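Local coordinates for extracellular ligand-binding receptor (Rhodopseudomonas palustris, PDB 3SG0), which probably serves as the periplasmic solute-binding receptor of a transport system, capturing aromatic acids such as benzoylformate (phenylglyoxylate), at residues Gln25-Ser37 / Leu84-Leu98. Numbering follows the deposited sequence. Where two conformers were deposited one is given.
Sequences QAEIKIGITMSAS and LLSEEKVDVLIGSSL. With 173 (benzoyl-formic acid), chain B.
Gly-31 and Leu-93 sit side by side in two parallel strands, 28-34 and 92-94, whose axes approach to 4.6 Å at an angle of 19°. Gly-31 N donates to Val-92 O at 2.9 Å, its O receives the N of Ile-94 at 2.7 Å, and Thr-33 N continues the pattern onto Ile-94 O. At the upstream end Asp-91 holds Lys-29 twice: its backbone N donates to Lys-29 O, and its carboxylate, with CG beside the backbone N (chi1 -62°), brings OD2 to accept Lys-29 N at 2.9 Å on the anti side. A water joins the same oxygen to Glu-27 O. With the other oxygen, OD1, bonded to Gly-332 N, both ends of this buried carboxylate are held.

Ile-30 parts its branches: CG1, beside the backbone N, carries CD1 onto Val-92 CB, and CG2 meets Ile-94 CD1 at 3.7 Å, on the face packed by helix 306-328. Across the sheet, Leu-84 CD1 and Val-90 CG1 close over Gly-31, which has no side chain to hold them off. This is the Rossmann-like lobe of a periplasmic binding protein, with helix 74-86 leading into strand 92-94 and the strand ends opening on the ligand cleft.

There, past a cis peptide between Gly-95 and Ser-96, Ser-97 OG accepts Ser-35 N at 2.9 Å in a nearly straight bond (176°) and also bonds Gln-47. Ser-97 O comes within 3.3 Å of benzoylformate C2D.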
ATOM      1  N   GLN A  25     -26.100   7.733  23.163  1.00 45.50           N
ATOM      2  CA  GLN A  25     -25.668   8.022  21.800  1.00 43.83           C
ATOM      3  C   GLN A  25     -24.453   7.181  21.415  1.00 39.92           C
ATOM      4  O   GLN A  25     -23.584   6.911  22.246  1.00 41.39           O
ATOM      5  CB  GLN A  25     -25.362   9.504  21.645  1.00 44.52           C
ATOM      6  N   ALA A  26     -24.396   6.770  20.152  1.00 33.49           N
ATOM      7  CA  ALA A  26     -23.277   5.974  19.658  1.00 29.01           C
ATOM      8  C   ALA A  26     -21.968   6.751  19.740  1.00 24.71           C
ATOM      9  O   ALA A  26     -21.936   7.955  19.489  1.00 25.30           O
ATOM     10  CB  ALA A  26     -23.534   5.525  18.222  1.00 28.87           C
ATOM     11  N   GLU A  27     -20.896   6.053  20.105  1.00 21.09           N
ATOM     12  CA  GLU A  27     -19.553   6.608  20.046  1.00 19.00           C
ATOM     13  C   GLU A  27     -19.121   6.554  18.589  1.00 13.27           C
ATOM     14  O   GLU A  27     -19.884   6.091  17.748  1.00 16.65           O
ATOM     15  CB  GLU A  27     -18.598   5.788  20.916  1.00 24.75           C
ATOM     16  CG  GLU A  27     -18.198   4.428  20.337  1.00 25.61           C
ATOM     17  CD  GLU A  27     -19.137   3.292  20.716  1.00 29.13           C
ATOM     18  OE1 GLU A  27     -18.668   2.133  20.771  1.00 24.54           O
ATOM     19  OE2 GLU A  27     -20.337   3.546  20.951  1.00 32.95           O
ATOM     20  N   ILE A  28     -17.911   7.013  18.287  1.00 12.47           N
ATOM     21  CA  ILE A  28     -17.383   6.892  16.932  1.00 11.50           C
ATOM     22  C   ILE A  28     -16.971   5.442  16.702  1.00 11.96           C
ATOM     23  O   ILE A  28     -16.339   4.826  17.563  1.00 13.10           O
ATOM     24  CB  ILE A  28     -16.196   7.835  16.718  1.00 11.16           C
ATOM     25  CG1 ILE A  28     -16.659   9.288  16.853  1.00 13.22           C
ATOM     26  CG2 ILE A  28     -15.573   7.595  15.358  1.00 12.05           C
ATOM     27  CD1 ILE A  28     -15.532  10.300  16.878  1.00 14.83           C
ATOM     28  N   LYS A  29     -17.336   4.893  15.549  1.00 10.59           N
ATOM     29  CA  LYS A  29     -17.041   3.492  15.244  1.00 10.56           C
ATOM     30  C   LYS A  29     -16.301   3.383  13.932  1.00 10.02           C
ATOM     31  O   LYS A  29     -16.708   3.973  12.928  1.00 11.10           O
ATOM     32  CB  LYS A  29     -18.328   2.681  15.178  1.00 13.26           C
ATOM     33  CG  LYS A  29     -19.089   2.614  16.486  1.00 13.57           C
ATOM     34  CD  LYS A  29     -20.349   1.793  16.315  1.00 20.45           C
ATOM     35  CE  LYS A  29     -21.055   1.574  17.638  1.00 26.50           C
ATOM     36  NZ  LYS A  29     -22.158   0.581  17.496  1.00 32.49           N
ATOM     37  N   ILE A  30     -15.195   2.649  13.946  1.00  9.68           N
ATOM     38  CA  ILE A  30     -14.346   2.496  12.775  1.00  9.45           C
ATOM     39  C   ILE A  30     -14.268   1.010  12.459  1.00  8.68           C
ATOM     40  O   ILE A  30     -13.892   0.210  13.328  1.00 10.28           O
ATOM     41  CB  ILE A  30     -12.920   3.004  13.058  1.00 10.06           C
ATOM     42  CG1 ILE A  30     -12.923   4.448  13.574  1.00 11.62           C
ATOM     43  CG2 ILE A  30     -12.038   2.838  11.831  1.00 10.85           C
ATOM     44  CD1 ILE A  30     -13.362   5.474  12.578  1.00 12.49           C
ATOM     45  N   GLY A  31     -14.642   0.624  11.245  1.00  8.64           N
ATOM     46  CA  GLY A  31     -14.544  -0.764  10.823  1.00  9.28           C
ATOM     47  C   GLY A  31     -13.311  -0.978   9.980  1.00  9.27           C
ATOM     48  O   GLY A  31     -12.983  -0.129   9.149  1.00 10.81           O
ATOM     49  N   ILE A  32     -12.634  -2.105  10.168  1.00  8.45           N
ATOM     50  CA  ILE A  32     -11.421  -2.406   9.421  1.00  9.00           C
ATOM     51  C   ILE A  32     -11.485  -3.842   8.918  1.00  8.51           C
ATOM     52  O   ILE A  32     -11.798  -4.756   9.685  1.00  9.49           O
ATOM     53  CB  ILE A  32     -10.161  -2.250  10.304  1.00  9.16           C
ATOM     54  CG1 ILE A  32     -10.183  -0.928  11.078  1.00  9.77           C
ATOM     55  CG2 ILE A  32      -8.906  -2.347   9.454  1.00 10.75           C
ATOM     56  CD1 ILE A  32      -9.113  -0.841  12.166  1.00 11.52           C
ATOM     57  N   THR A  33     -11.219  -4.041   7.634  1.00  7.86           N
ATOM     58  CA  THR A  33     -11.009  -5.375   7.089  1.00  8.16           C
ATOM     59  C   THR A  33      -9.609  -5.414   6.509  1.00  7.93           C
ATOM     60  O   THR A  33      -9.195  -4.504   5.781  1.00  8.39           O
ATOM     61  CB  THR A  33     -12.105  -5.765   6.065  1.00  9.21           C
ATOM     62  OG1 THR A  33     -11.927  -7.131   5.654  1.00  9.20           O
ATOM     63  CG2 THR A  33     -12.129  -4.848   4.848  1.00 10.43           C
HETATM   64  N   MSE A  34      -8.854  -6.448   6.877  1.00  8.54           N
HETATM   65  CA  MSE A  34      -7.469  -6.562   6.436  1.00  8.33           C
HETATM   66  C   MSE A  34      -7.134  -8.007   6.141  1.00  7.68           C
HETATM   67  O   MSE A  34      -7.787  -8.929   6.651  1.00  8.28           O
HETATM   68  CB  MSE A  34      -6.505  -6.013   7.486  1.00  8.79           C
HETATM   69  CG  MSE A  34      -6.518  -6.776   8.804  1.00 10.48           C
HETATM   70 SE   MSE A  34      -7.748  -6.039  10.161  0.50 16.84          SE
HETATM   71  CE  MSE A  34      -6.675  -4.476  10.617  1.00 24.39           C
ATOM     72  N   SER A  35      -6.115  -8.201   5.314  1.00  7.91           N
ATOM     73  CA  SER A  35      -5.722  -9.538   4.886  1.00  8.42           C
ATOM     74  C   SER A  35      -4.699 -10.121   5.855  1.00  8.51           C
ATOM     75  O   SER A  35      -3.517 -10.204   5.562  1.00  9.18           O
ATOM     76  CB  SER A  35      -5.173  -9.501   3.457  1.00  8.66           C
ATOM     77  OG  SER A  35      -6.096  -8.884   2.562  1.00  9.51           O
ATOM     78  N   ALA A  36      -5.169 -10.479   7.044  1.00  8.50           N
ATOM     79  CA  ALA A  36      -4.294 -10.964   8.108  1.00  9.72           C
ATOM     80  C   ALA A  36      -3.854 -12.412   7.908  1.00 10.38           C
ATOM     81  O   ALA A  36      -2.916 -12.868   8.559  1.00 14.15           O
ATOM     82  CB  ALA A  36      -4.954 -10.777   9.470  1.00 11.74           C
ATOM     83  N   SER A  37      -4.521 -13.127   7.014  1.00  9.17           N
ATOM     84  CA  SER A  37      -4.118 -14.468   6.610  1.00  9.38           C
ATOM     85  C   SER A  37      -4.247 -14.544   5.091  1.00  9.56           C
ATOM     86  O   SER A  37      -4.745 -13.608   4.453  1.00  9.55           O
ATOM     87  CB  SER A  37      -4.963 -15.540   7.301  1.00 10.21           C
ATOM     88  OG  SER A  37      -6.342 -15.342   7.066  1.00 10.29           O
ATOM     89  N   LEU A  84     -19.947  -4.730   8.841  1.00 12.19           N
ATOM     90  CA  LEU A  84     -19.518  -3.522   9.538  1.00 13.61           C
ATOM     91  C   LEU A  84     -20.431  -2.333   9.227  1.00 13.92           C
ATOM     92  O   LEU A  84     -20.742  -1.523  10.112  1.00 14.91           O
ATOM     93  CB  LEU A  84     -18.064  -3.200   9.189  1.00 12.31           C
ATOM     94  CG  LEU A  84     -17.044  -4.234   9.686  1.00 11.82           C
ATOM     95  CD1 LEU A  84     -15.705  -4.053   8.984  1.00 12.61           C
ATOM     96  CD2 LEU A  84     -16.875  -4.117  11.190  1.00 14.05           C
ATOM     97  N   LEU A  85     -20.868  -2.229   7.977  1.00 12.90           N
ATOM     98  CA  LEU A  85     -21.700  -1.109   7.552  1.00 14.91           C
ATOM     99  C   LEU A  85     -23.148  -1.287   8.007  1.00 16.93           C
ATOM    100  O   LEU A  85     -23.752  -0.369   8.572  1.00 18.38           O
ATOM    101  CB  LEU A  85     -21.618  -0.922   6.026  1.00 15.58           C
ATOM    102  CG  LEU A  85     -20.252  -0.552   5.447  1.00 14.32           C
ATOM    103  CD1 LEU A  85     -20.195  -0.798   3.943  1.00 15.24           C
ATOM    104  CD2 LEU A  85     -19.888   0.896   5.777  1.00 15.24           C
ATOM    105  N   SER A  86     -23.707  -2.471   7.784  1.00 17.13           N
ATOM    106  CA  SER A  86     -25.133  -2.675   8.021  1.00 20.56           C
ATOM    107  C   SER A  86     -25.453  -3.025   9.470  1.00 18.10           C
ATOM    108  O   SER A  86     -26.522  -2.668   9.973  1.00 23.09           O
ATOM    109  CB  SER A  86     -25.696  -3.744   7.076  1.00 23.90           C
ATOM    110  OG  SER A  86     -25.375  -5.048   7.522  1.00 24.25           O
ATOM    111  N   GLU A  87     -24.543  -3.721  10.140  1.00 20.99           N
ATOM    112  CA  GLU A  87     -24.771  -4.146  11.517  1.00 20.53           C
ATOM    113  C   GLU A  87     -24.190  -3.188  12.557  1.00 20.62           C
ATOM    114  O   GLU A  87     -24.888  -2.763  13.477  1.00 23.26           O
ATOM    115  CB  GLU A  87     -24.259  -5.574  11.747  1.00 27.58           C
ATOM    116  CG  GLU A  87     -24.982  -6.632  10.919  1.00 32.10           C
ATOM    117  CD  GLU A  87     -24.461  -8.038  11.167  1.00 40.97           C
ATOM    118  OE1 GLU A  87     -23.787  -8.257  12.197  1.00 41.18           O
ATOM    119  OE2 GLU A  87     -24.724  -8.926  10.326  1.00 46.44           O
ATOM    120  N   GLU A  88     -22.918  -2.835  12.407  1.00 17.44           N
ATOM    121  CA  GLU A  88     -22.268  -1.941  13.359  0.55 18.43           C
ATOM    122  C   GLU A  88     -22.469  -0.470  12.996  1.00 16.16           C
ATOM    123  O   GLU A  88     -22.258   0.413  13.824  1.00 17.76           O
ATOM    124  CB  GLU A  88     -20.774  -2.260  13.473  0.55 19.92           C
ATOM    125  CG  GLU A  88     -20.471  -3.676  13.949  0.55 22.38           C
ATOM    126  CD  GLU A  88     -20.937  -3.938  15.373  0.55 27.82           C
ATOM    127  OE1 GLU A  88     -21.327  -2.976  16.070  0.55 27.66           O
ATOM    128  OE2 GLU A  88     -20.910  -5.113  15.796  0.55 31.35           O
ATOM    129  N   LYS A  89     -22.885  -0.210  11.760  1.00 14.58           N
ATOM    130  CA  LYS A  89     -23.104   1.158  11.284  1.00 14.07           C
ATOM    131  C   LYS A  89     -21.878   2.041  11.503  1.00 12.71           C
ATOM    132  O   LYS A  89     -21.964   3.167  11.998  1.00 13.23           O
ATOM    133  CB  LYS A  89     -24.363   1.752  11.917  1.00 17.53           C
ATOM    134  CG  LYS A  89     -25.607   0.966  11.516  1.00 23.12           C
ATOM    135  CD  LYS A  89     -26.890   1.509  12.113  1.00 29.63           C
ATOM    136  CE  LYS A  89     -28.073   0.662  11.657  1.00 35.55           C
ATOM    137  NZ  LYS A  89     -29.355   1.072  12.295  1.00 42.17           N
ATOM    138  N   VAL A  90     -20.721   1.519  11.117  1.00 11.05           N
ATOM    139  CA  VAL A  90     -19.483   2.243  11.334  1.00  9.93           C
ATOM    140  C   VAL A  90     -19.472   3.579  10.602  1.00  9.69           C
ATOM    141  O   VAL A  90     -20.064   3.737   9.527  1.00 11.42           O
ATOM    142  CB  VAL A  90     -18.247   1.410  10.943  1.00  9.86           C
ATOM    143  CG1 VAL A  90     -18.165   0.158  11.796  1.00 10.97           C
ATOM    144  CG2 VAL A  90     -18.261   1.049   9.461  1.00 11.46           C
ATOM    145  N   ASP A  91     -18.791   4.547  11.197  1.00  9.73           N
ATOM    146  CA  ASP A  91     -18.677   5.866  10.599  1.00  9.06           C
ATOM    147  C   ASP A  91     -17.678   5.919   9.459  1.00  8.92           C
ATOM    148  O   ASP A  91     -17.822   6.737   8.544  1.00  9.26           O
ATOM    149  CB  ASP A  91     -18.301   6.878  11.672  1.00 10.52           C
ATOM    150  CG  ASP A  91     -19.351   6.972  12.745  1.00 10.96           C
ATOM    151  OD1 ASP A  91     -20.483   7.374  12.414  1.00 11.10           O
ATOM    152  OD2 ASP A  91     -19.066   6.620  13.914  1.00 11.55           O
ATOM    153  N   VAL A  92     -16.661   5.062   9.533  1.00  8.90           N
ATOM    154  CA  VAL A  92     -15.626   4.965   8.516  1.00  8.58           C
ATOM    155  C   VAL A  92     -15.268   3.496   8.350  1.00  7.90           C
ATOM    156  O   VAL A  92     -15.207   2.762   9.341  1.00  9.05           O
ATOM    157  CB  VAL A  92     -14.348   5.730   8.931  1.00  9.12           C
ATOM    158  CG1 VAL A  92     -13.262   5.600   7.871  1.00 10.02           C
ATOM    159  CG2 VAL A  92     -14.658   7.198   9.203  1.00 11.01           C
ATOM    160  N   LEU A  93     -15.029   3.072   7.111  1.00  8.01           N
ATOM    161  CA  LEU A  93     -14.526   1.733   6.815  1.00  8.08           C
ATOM    162  C   LEU A  93     -13.101   1.870   6.335  1.00  7.97           C
ATOM    163  O   LEU A  93     -12.790   2.800   5.600  1.00  8.42           O
ATOM    164  CB  LEU A  93     -15.369   1.100   5.716  1.00 10.16           C
ATOM    165  CG  LEU A  93     -15.059  -0.336   5.303  1.00 12.71           C
ATOM    166  CD1 LEU A  93     -15.087  -1.306   6.490  1.00 13.90           C
ATOM    167  CD2 LEU A  93     -16.025  -0.790   4.216  1.00 13.55           C
ATOM    168  N   ILE A  94     -12.239   0.952   6.754  1.00  8.00           N
ATOM    169  CA  ILE A  94     -10.846   0.937   6.339  1.00  7.87           C
ATOM    170  C   ILE A  94     -10.517  -0.447   5.790  1.00  8.17           C
ATOM    171  O   ILE A  94     -10.855  -1.459   6.414  1.00  9.25           O
ATOM    172  CB  ILE A  94      -9.915   1.286   7.519  1.00  7.81           C
ATOM    173  CG1 ILE A  94     -10.302   2.655   8.110  1.00  8.98           C
ATOM    174  CG2 ILE A  94      -8.463   1.227   7.083  1.00  8.36           C
ATOM    175  CD1 ILE A  94      -9.405   3.124   9.244  1.00  9.77           C
ATOM    176  N   GLY A  95      -9.892  -0.500   4.621  1.00  8.08           N
ATOM    177  CA  GLY A  95      -9.435  -1.760   4.052  1.00  8.36           C
ATOM    178  C   GLY A  95      -9.611  -1.828   2.547  1.00  7.26           C
ATOM    179  O   GLY A  95     -10.013  -0.849   1.904  1.00  8.07           O
ATOM    180  N   SER A  96      -9.260  -2.958   1.938  1.00  7.61           N
ATOM    181  CA  SER A  96      -8.495  -4.017   2.567  1.00  7.34           C
ATOM    182  C   SER A  96      -7.003  -3.727   2.356  1.00  7.55           C
ATOM    183  O   SER A  96      -6.603  -2.581   2.115  1.00  8.13           O
ATOM    184  CB  SER A  96      -8.916  -5.357   1.959  1.00  8.45           C
ATOM    185  OG  SER A  96      -8.203  -6.452   2.519  1.00  9.13           O
ATOM    186  N   SER A  97      -6.192  -4.777   2.454  1.00  7.60           N
ATOM    187  CA  SER A  97      -4.743  -4.682   2.329  1.00  7.80           C
ATOM    188  C   SER A  97      -4.254  -4.790   0.896  1.00  7.38           C
ATOM    189  O   SER A  97      -3.148  -4.341   0.586  1.00  7.74           O
ATOM    190  CB  SER A  97      -4.093  -5.826   3.101  1.00  7.72           C
ATOM    191  OG  SER A  97      -4.568  -5.926   4.432  1.00  7.84           O
ATOM    192  N   LEU A  98      -5.050  -5.444   0.053  1.00  7.24           N
ATOM    193  CA  LEU A  98      -4.648  -5.795  -1.307  1.00  7.48           C
ATOM    194  C   LEU A  98      -5.620  -5.200  -2.304  1.00  7.19           C
ATOM    195  O   LEU A  98      -6.793  -4.990  -1.986  1.00  8.09           O
ATOM    196  CB  LEU A  98      -4.634  -7.311  -1.514  1.00  8.04           C
ATOM    197  CG  LEU A  98      -4.034  -8.181  -0.416  1.00  8.41           C
ATOM    198  CD1 LEU A  98      -4.071  -9.657  -0.824  1.00 10.45           C
ATOM    199  CD2 LEU A  98      -2.624  -7.744  -0.081  1.00  9.88           C
TER
HETATM  200  O1B 173 B 384      -2.298  -3.341  -3.553  1.00  9.35           O
HETATM  201  C1  173 B 384      -1.898  -4.468  -3.433  1.00 11.26           C
HETATM  202  O1A 173 B 384      -2.541  -5.568  -3.988  1.00 10.35           O
HETATM  203  C2  173 B 384      -0.530  -4.734  -2.864  1.00 11.86           C
HETATM  204  O2  173 B 384      -0.022  -5.808  -2.986  1.00 15.69           O
HETATM  205  C1G 173 B 384       0.118  -3.624  -2.097  1.00 11.71           C
HETATM  206  C2D 173 B 384      -0.708  -2.846  -1.077  1.00 10.89           C
HETATM  207  C2E 173 B 384      -0.076  -1.703  -0.309  1.00  9.81           C
HETATM  208  C3  173 B 384       1.381  -1.338  -0.585  1.00 11.76           C
HETATM  209  C1E 173 B 384       2.188  -2.138  -1.625  1.00 11.97           C
HETATM  210  C1D 173 B 384       1.569  -3.292  -2.386  1.00 13.63           C
HETATM  211  O   HOH W   1     -21.083   5.573  15.432  1.00 14.94           O
HETATM  212  O   HOH W   2     -24.117   1.848  16.106  1.00 24.30           O